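Local coordinates for Serine/threonine-protein kinase PknE (Mycobacterium tuberculosis, PDB 2H34), which transfers phosphate from ATP to serine and threonine residues of proteins and probably helps the bacterium survive in its host during infection, at residues V62-S68 and Q108-R114; E93-V97 and F172-V176. All coordinates share one frame; numbering follows the deposited sequence.

In the fold
From the N-terminal strand 36-44 the chain runs through strand 49-55 into 62-68, passes helix 75-88, and enters the loop 93-97. It then turns back through strand 99-105, and interaction 1 closes this excursion of 39 residues when 108-114 pairs beside 62-68 in the five-stranded sheet. Interaction 2 closes a longer excursion, through helices 121-128 and 133-152, when 172-176 reaches 93-97. The segments alternate along the chain, so the two loops cross. The centres of the two interactions lie about 17 Å apart, yet they meet where V97 packs against M113 and R114. The first contact joins two central strands of the N-terminal lobe; the second ties it to the C-terminal lobe of the kinase domain.

Interaction 1. Residues V62-S68 and Q108-R114; sequences VALKLMS and QLYVDMR
The Y110 ring is met at its edge, near its own plane, by L64, whose CD1 lies 3.8 Å from Y110 CD2; the Y110 hydroxyl is hydrogen-bonded to D101. The D112 carboxylate crosses the V62 side chain at about a right angle, with D112 OD1 3.5 Å from V62 CB, while its two oxygens are taken by H100 and Y36. The third flat group, the Q108 amide, gives NE2 to M67 O over 3.0 Å, the acceptor standing 25° out of the amide plane.

Between these groups the backbones pair antiparallel. A63 and M113 exchange two hydrogen bonds, as do K65 and V111, and the weak bond from M67 N to L109 O continues the register. One face of the pair carries L64, L66, Y110 and D112. There L66, with CG beside its backbone N (chi1 -69°), reaches Y110 CB with CD2 at 4.0 Å. The other face holds A63, K65, V111 and M113; the bent selenomethionine chain of M67 brings CE to 3.8 Å from V111 CG2.

K65, a predicted ATP-binding residue, extends from this second face and forms a salt bridge with D177 of the DFG motif. The arrangement is the β3-β5 pairing of the protein kinase N-terminal lobe, with M113 probably at the gatekeeper position.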
loop_
_atom_site.group_PDB
_atom_site.type_symbol
_atom_site.label_atom_id
_atom_site.label_comp_id
_atom_site.label_asym_id
_atom_site.label_seq_id
_atom_site.Cartn_x
_atom_site.Cartn_y
_atom_site.Cartn_z
ATOM N N VAL A 62 -16.655 4.184 -13.120
ATOM C CA VAL A 62 -16.136 3.503 -11.943
ATOM C C VAL A 62 -14.943 2.624 -12.292
ATOM O O VAL A 62 -14.706 2.325 -13.461
ATOM C CB VAL A 62 -17.242 2.668 -11.229
ATOM C CG1 VAL A 62 -18.362 3.571 -10.738
ATOM C CG2 VAL A 62 -17.801 1.595 -12.150
ATOM N N ALA A 63 -14.184 2.232 -11.274
ATOM C CA ALA A 63 -13.138 1.236 -11.441
ATOM C C ALA A 63 -13.742 -0.138 -11.181
ATOM O O ALA A 63 -14.464 -0.327 -10.205
ATOM C CB ALA A 63 -11.984 1.508 -10.492
ATOM N N LEU A 64 -13.474 -1.085 -12.070
ATOM C CA LEU A 64 -14.042 -2.413 -11.929
ATOM C C LEU A 64 -12.979 -3.492 -12.028
ATOM O O LEU A 64 -12.291 -3.608 -13.042
ATOM C CB LEU A 64 -15.144 -2.638 -12.964
ATOM C CG LEU A 64 -15.800 -4.024 -13.013
ATOM C CD1 LEU A 64 -16.481 -4.383 -11.700
ATOM C CD2 LEU A 64 -16.794 -4.104 -14.160
ATOM N N LYS A 65 -12.854 -4.271 -10.959
ATOM C CA LYS A 65 -11.930 -5.390 -10.928
ATOM C C LYS A 65 -12.659 -6.650 -11.347
ATOM O O LYS A 65 -13.718 -6.965 -10.805
ATOM C CB LYS A 65 -11.347 -5.568 -9.527
ATOM C CG LYS A 65 -10.453 -6.798 -9.380
ATOM C CD LYS A 65 -10.051 -7.050 -7.935
ATOM C CE LYS A 65 -8.830 -6.235 -7.547
ATOM N NZ LYS A 65 -8.672 -6.188 -6.069
ATOM N N LEU A 66 -12.085 -7.362 -12.318
ATOM C CA LEU A 66 -12.624 -8.641 -12.788
ATOM C C LEU A 66 -11.635 -9.762 -12.545
ATOM O O LEU A 66 -10.524 -9.744 -13.081
ATOM C CB LEU A 66 -12.945 -8.578 -14.277
ATOM C CG LEU A 66 -14.103 -7.688 -14.716
ATOM C CD1 LEU A 66 -14.094 -7.556 -16.228
ATOM C CD2 LEU A 66 -15.428 -8.248 -14.223
HETATM N N MSE A 67 -12.045 -10.742 -11.744
HETATM C CA MSE A 67 -11.172 -11.866 -11.404
HETATM C C MSE A 67 -11.043 -12.789 -12.630
HETATM O O MSE A 67 -12.089 -13.460 -12.966
HETATM C CB MSE A 67 -11.724 -12.638 -10.206
HETATM C CG MSE A 67 -12.571 -11.806 -9.231
HETATM SE SE MSE A 67 -11.615 -10.447 -8.175
HETATM C CE MSE A 67 -12.858 -10.297 -6.628
ATOM N N SER A 68 -10.494 -12.247 -13.652
ATOM C CA SER A 68 -10.530 -12.741 -15.052
ATOM C C SER A 68 -10.424 -14.254 -15.280
ATOM O O SER A 68 -10.012 -15.025 -14.409
ATOM C CB SER A 68 -9.421 -12.081 -15.847
ATOM O OG SER A 68 -9.601 -12.287 -17.240
ATOM N N GLN A 108 -18.626 -14.543 -13.841
ATOM C CA GLN A 108 -17.510 -13.676 -13.426
ATOM C C GLN A 108 -17.807 -12.922 -12.132
ATOM O O GLN A 108 -18.854 -12.277 -11.999
ATOM C CB GLN A 108 -17.150 -12.674 -14.536
ATOM C CG GLN A 108 -15.663 -12.299 -14.612
ATOM C CD GLN A 108 -14.919 -13.037 -15.728
ATOM O OE1 GLN A 108 -15.234 -12.885 -16.911
ATOM N NE2 GLN A 108 -13.918 -13.832 -15.349
ATOM N N LEU A 109 -16.877 -13.012 -11.185
ATOM C CA LEU A 109 -16.977 -12.271 -9.930
ATOM C C LEU A 109 -16.354 -10.891 -10.068
ATOM O O LEU A 109 -15.229 -10.744 -10.545
ATOM C CB LEU A 109 -16.345 -13.046 -8.767
ATOM C CG LEU A 109 -17.012 -14.369 -8.356
ATOM C CD1 LEU A 109 -16.535 -14.833 -6.981
ATOM C CD2 LEU A 109 -18.532 -14.259 -8.366
ATOM N N TYR A 110 -17.100 -9.880 -9.649
ATOM C CA TYR A 110 -16.698 -8.508 -9.861
ATOM C C TYR A 110 -16.658 -7.717 -8.551
ATOM O O TYR A 110 -17.328 -8.071 -7.575
ATOM C CB TYR A 110 -17.641 -7.852 -10.877
ATOM C CG TYR A 110 -19.018 -7.502 -10.338
ATOM C CD1 TYR A 110 -20.009 -8.475 -10.189
ATOM C CD2 TYR A 110 -19.334 -6.186 -9.992
ATOM C CE1 TYR A 110 -21.272 -8.143 -9.696
ATOM C CE2 TYR A 110 -20.589 -5.845 -9.500
ATOM C CZ TYR A 110 -21.552 -6.823 -9.357
ATOM O OH TYR A 110 -22.791 -6.471 -8.869
ATOM N N VAL A 111 -15.838 -6.665 -8.541
ATOM C CA VAL A 111 -15.865 -5.642 -7.495
ATOM C C VAL A 111 -15.879 -4.258 -8.140
ATOM O O VAL A 111 -14.970 -3.891 -8.882
ATOM C CB VAL A 111 -14.681 -5.767 -6.510
ATOM C CG1 VAL A 111 -14.711 -4.630 -5.507
ATOM C CG2 VAL A 111 -14.725 -7.104 -5.776
ATOM N N ASP A 112 -16.936 -3.507 -7.862
ATOM C CA ASP A 112 -17.123 -2.179 -8.417
ATOM C C ASP A 112 -16.713 -1.155 -7.380
ATOM O O ASP A 112 -17.233 -1.145 -6.269
ATOM C CB ASP A 112 -18.590 -1.990 -8.805
ATOM C CG ASP A 112 -18.975 -0.535 -9.000
ATOM O OD1 ASP A 112 -18.158 0.367 -8.722
ATOM O OD2 ASP A 112 -20.119 -0.289 -9.429
HETATM N N MSE A 113 -15.792 -0.277 -7.752
HETATM C CA MSE A 113 -15.274 0.715 -6.816
HETATM C C MSE A 113 -15.146 2.096 -7.434
HETATM O O MSE A 113 -15.130 2.242 -8.658
HETATM C CB MSE A 113 -13.925 0.267 -6.268
HETATM C CG MSE A 113 -13.117 -0.503 -7.273
HETATM SE SE MSE A 113 -11.409 -1.121 -6.619
HETATM C CE MSE A 113 -11.906 -2.880 -5.830
ATOM N N ARG A 114 -15.065 3.096 -6.558
ATOM C CA ARG A 114 -14.811 4.496 -6.904
ATOM C C ARG A 114 -13.520 4.647 -7.720
ATOM O O ARG A 114 -12.489 4.041 -7.404
ATOM C CB ARG A 114 -14.748 5.309 -5.601
ATOM C CG ARG A 114 -14.627 6.827 -5.720
ATOM C CD ARG A 114 -15.707 7.486 -4.866
ATOM N NE ARG A 114 -15.243 8.637 -4.094
ATOM C CZ ARG A 114 -16.031 9.380 -3.319
ATOM N NH1 ARG A 114 -17.319 9.097 -3.221
ATOM N NH2 ARG A 114 -15.540 10.407 -2.634
#

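Interaction 2. Residues E93-V97 and F172-V176; sequences EPHVV and FAYLV
H95 reaches past the carbonyl oxygen of A173 toward F172. Its CB lies 3.3 Å from A173 O, and with CG placed beside the backbone N (chi1 -54°) the CG-CD2 edge of the ring is turned to the same oxygen, which sits near the ring plane with H95 CD2 3.2 Å from A173 O. On the phenyl side, F172 CZ is 3.6 Å from H95 CD2. NE2, farther out, meets the same end of the phenyl ring, 3.7 Å from F172 CZ. The two rings are inclined by only 23° but are slid apart and barely overlap. On the other side of the imidazole, ND1 donates to E93 OE2 over 3.0 Å, using the syn lone pair of that oxygen, and E93 OE1 accepts the backbone N of H95 from above the carboxylate plane. One carboxylate thus grips both the main chain and the ring of H95, which should limit rotation of the ring within the type I turn from E93 to V96.

The backbone link is a single hydrogen bond, L175 N to H95 O at 2.9 Å, with the donor nearly in line with the carbonyl. Next to it the Y174 ring lies against the turn, its CE1 3.4 Å from P94 O, while one face of this ring carries F172 CE2, offset toward the rim. Farther along, V97 CG2 packs against V176 CG1 at 3.6 Å.

Segment 93-97 belongs to the αC-β4 loop of the kinase fold, between helix 75-88 and strand 99-105, and 172-176 leads directly into the DFG motif. Helix 133-152 adjoins both, with Q142 against H95, I143 against A173 and A146 against V96, while Y174 and V176 pair through their backbones with L166 and N164.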
loop_
_atom_site.group_PDB
_atom_site.type_symbol
_atom_site.label_atom_id
_atom_site.label_comp_id
_atom_site.label_asym_id
_atom_site.label_seq_id
_atom_site.Cartn_x
_atom_site.Cartn_y
_atom_site.Cartn_z
ATOM N N GLU A 93 -12.702 4.022 6.456
ATOM C CA GLU A 93 -11.593 4.940 6.419
ATOM C C GLU A 93 -11.558 5.610 5.043
ATOM O O GLU A 93 -11.769 4.943 4.022
ATOM C CB GLU A 93 -10.314 4.177 6.709
ATOM C CG GLU A 93 -9.282 4.967 7.463
ATOM C CD GLU A 93 -8.674 6.041 6.603
ATOM O OE1 GLU A 93 -8.338 5.732 5.435
ATOM O OE2 GLU A 93 -8.569 7.198 7.080
ATOM N N PRO A 94 -11.343 6.940 5.008
ATOM C CA PRO A 94 -11.378 7.701 3.767
ATOM C C PRO A 94 -10.171 7.606 2.836
ATOM O O PRO A 94 -10.231 8.168 1.749
ATOM C CB PRO A 94 -11.537 9.145 4.262
ATOM C CG PRO A 94 -10.860 9.168 5.531
ATOM C CD PRO A 94 -11.136 7.827 6.160
ATOM N N HIS A 95 -9.095 6.935 3.247
ATOM C CA HIS A 95 -7.943 6.708 2.357
ATOM C C HIS A 95 -7.954 5.288 1.813
ATOM O O HIS A 95 -6.950 4.770 1.311
ATOM C CB HIS A 95 -6.626 6.998 3.063
ATOM C CG HIS A 95 -6.579 8.356 3.665
ATOM N ND1 HIS A 95 -6.944 8.598 4.971
ATOM C CD2 HIS A 95 -6.289 9.558 3.121
ATOM C CE1 HIS A 95 -6.859 9.893 5.212
ATOM N NE2 HIS A 95 -6.464 10.497 4.107
ATOM N N VAL A 96 -9.108 4.663 1.939
ATOM C CA VAL A 96 -9.354 3.416 1.290
ATOM C C VAL A 96 -10.451 3.694 0.283
ATOM O O VAL A 96 -11.491 4.267 0.627
ATOM C CB VAL A 96 -9.715 2.305 2.297
ATOM C CG1 VAL A 96 -8.557 2.057 3.247
ATOM C CG2 VAL A 96 -10.942 2.688 3.087
ATOM N N VAL A 97 -10.178 3.324 -0.966
ATOM C CA VAL A 97 -11.157 3.341 -2.041
ATOM C C VAL A 97 -12.475 2.732 -1.581
ATOM O O VAL A 97 -12.492 1.616 -1.068
ATOM C CB VAL A 97 -10.646 2.549 -3.264
ATOM C CG1 VAL A 97 -11.666 2.589 -4.391
ATOM C CG2 VAL A 97 -9.305 3.096 -3.739
ATOM N N PHE A 172 -3.529 13.946 -1.709
ATOM C CA PHE A 172 -4.433 13.034 -1.054
ATOM C C PHE A 172 -4.110 11.628 -1.507
ATOM O O PHE A 172 -4.132 11.340 -2.698
ATOM C CB PHE A 172 -5.870 13.364 -1.383
ATOM C CG PHE A 172 -6.836 12.711 -0.478
ATOM C CD1 PHE A 172 -7.351 13.391 0.597
ATOM C CD2 PHE A 172 -7.212 11.395 -0.679
ATOM C CE1 PHE A 172 -8.239 12.790 1.452
ATOM C CE2 PHE A 172 -8.092 10.778 0.180
ATOM C CZ PHE A 172 -8.609 11.485 1.248
ATOM N N ALA A 173 -3.822 10.749 -0.558
ATOM C CA ALA A 173 -3.341 9.423 -0.898
ATOM C C ALA A 173 -4.278 8.307 -0.483
ATOM O O ALA A 173 -4.771 8.292 0.630
ATOM C CB ALA A 173 -1.966 9.198 -0.307
ATOM N N TYR A 174 -4.491 7.365 -1.396
ATOM C CA TYR A 174 -5.248 6.158 -1.120
ATOM C C TYR A 174 -4.360 4.939 -1.132
ATOM O O TYR A 174 -3.453 4.826 -1.953
ATOM C CB TYR A 174 -6.276 5.924 -2.205
ATOM C CG TYR A 174 -7.369 6.919 -2.251
ATOM C CD1 TYR A 174 -8.483 6.766 -1.456
ATOM C CD2 TYR A 174 -7.307 8.006 -3.120
ATOM C CE1 TYR A 174 -9.512 7.691 -1.506
ATOM C CE2 TYR A 174 -8.327 8.920 -3.182
ATOM C CZ TYR A 174 -9.421 8.753 -2.373
ATOM O OH TYR A 174 -10.434 9.652 -2.403
ATOM N N LEU A 175 -4.662 4.002 -0.247
ATOM C CA LEU A 175 -4.066 2.680 -0.318
ATOM C C LEU A 175 -4.903 1.841 -1.276
ATOM O O LEU A 175 -6.088 1.608 -1.016
ATOM C CB LEU A 175 -4.020 2.027 1.074
ATOM C CG LEU A 175 -3.529 0.579 1.099
ATOM C CD1 LEU A 175 -2.005 0.512 1.011
ATOM C CD2 LEU A 175 -4.032 -0.159 2.327
ATOM N N VAL A 176 -4.294 1.417 -2.385
ATOM C CA VAL A 176 -4.954 0.523 -3.356
ATOM C C VAL A 176 -4.287 -0.853 -3.404
ATOM O O VAL A 176 -3.084 -0.969 -3.181
ATOM C CB VAL A 176 -4.993 1.118 -4.788
ATOM C CG1 VAL A 176 -5.996 2.230 -4.874
ATOM C CG2 VAL A 176 -3.628 1.625 -5.210
#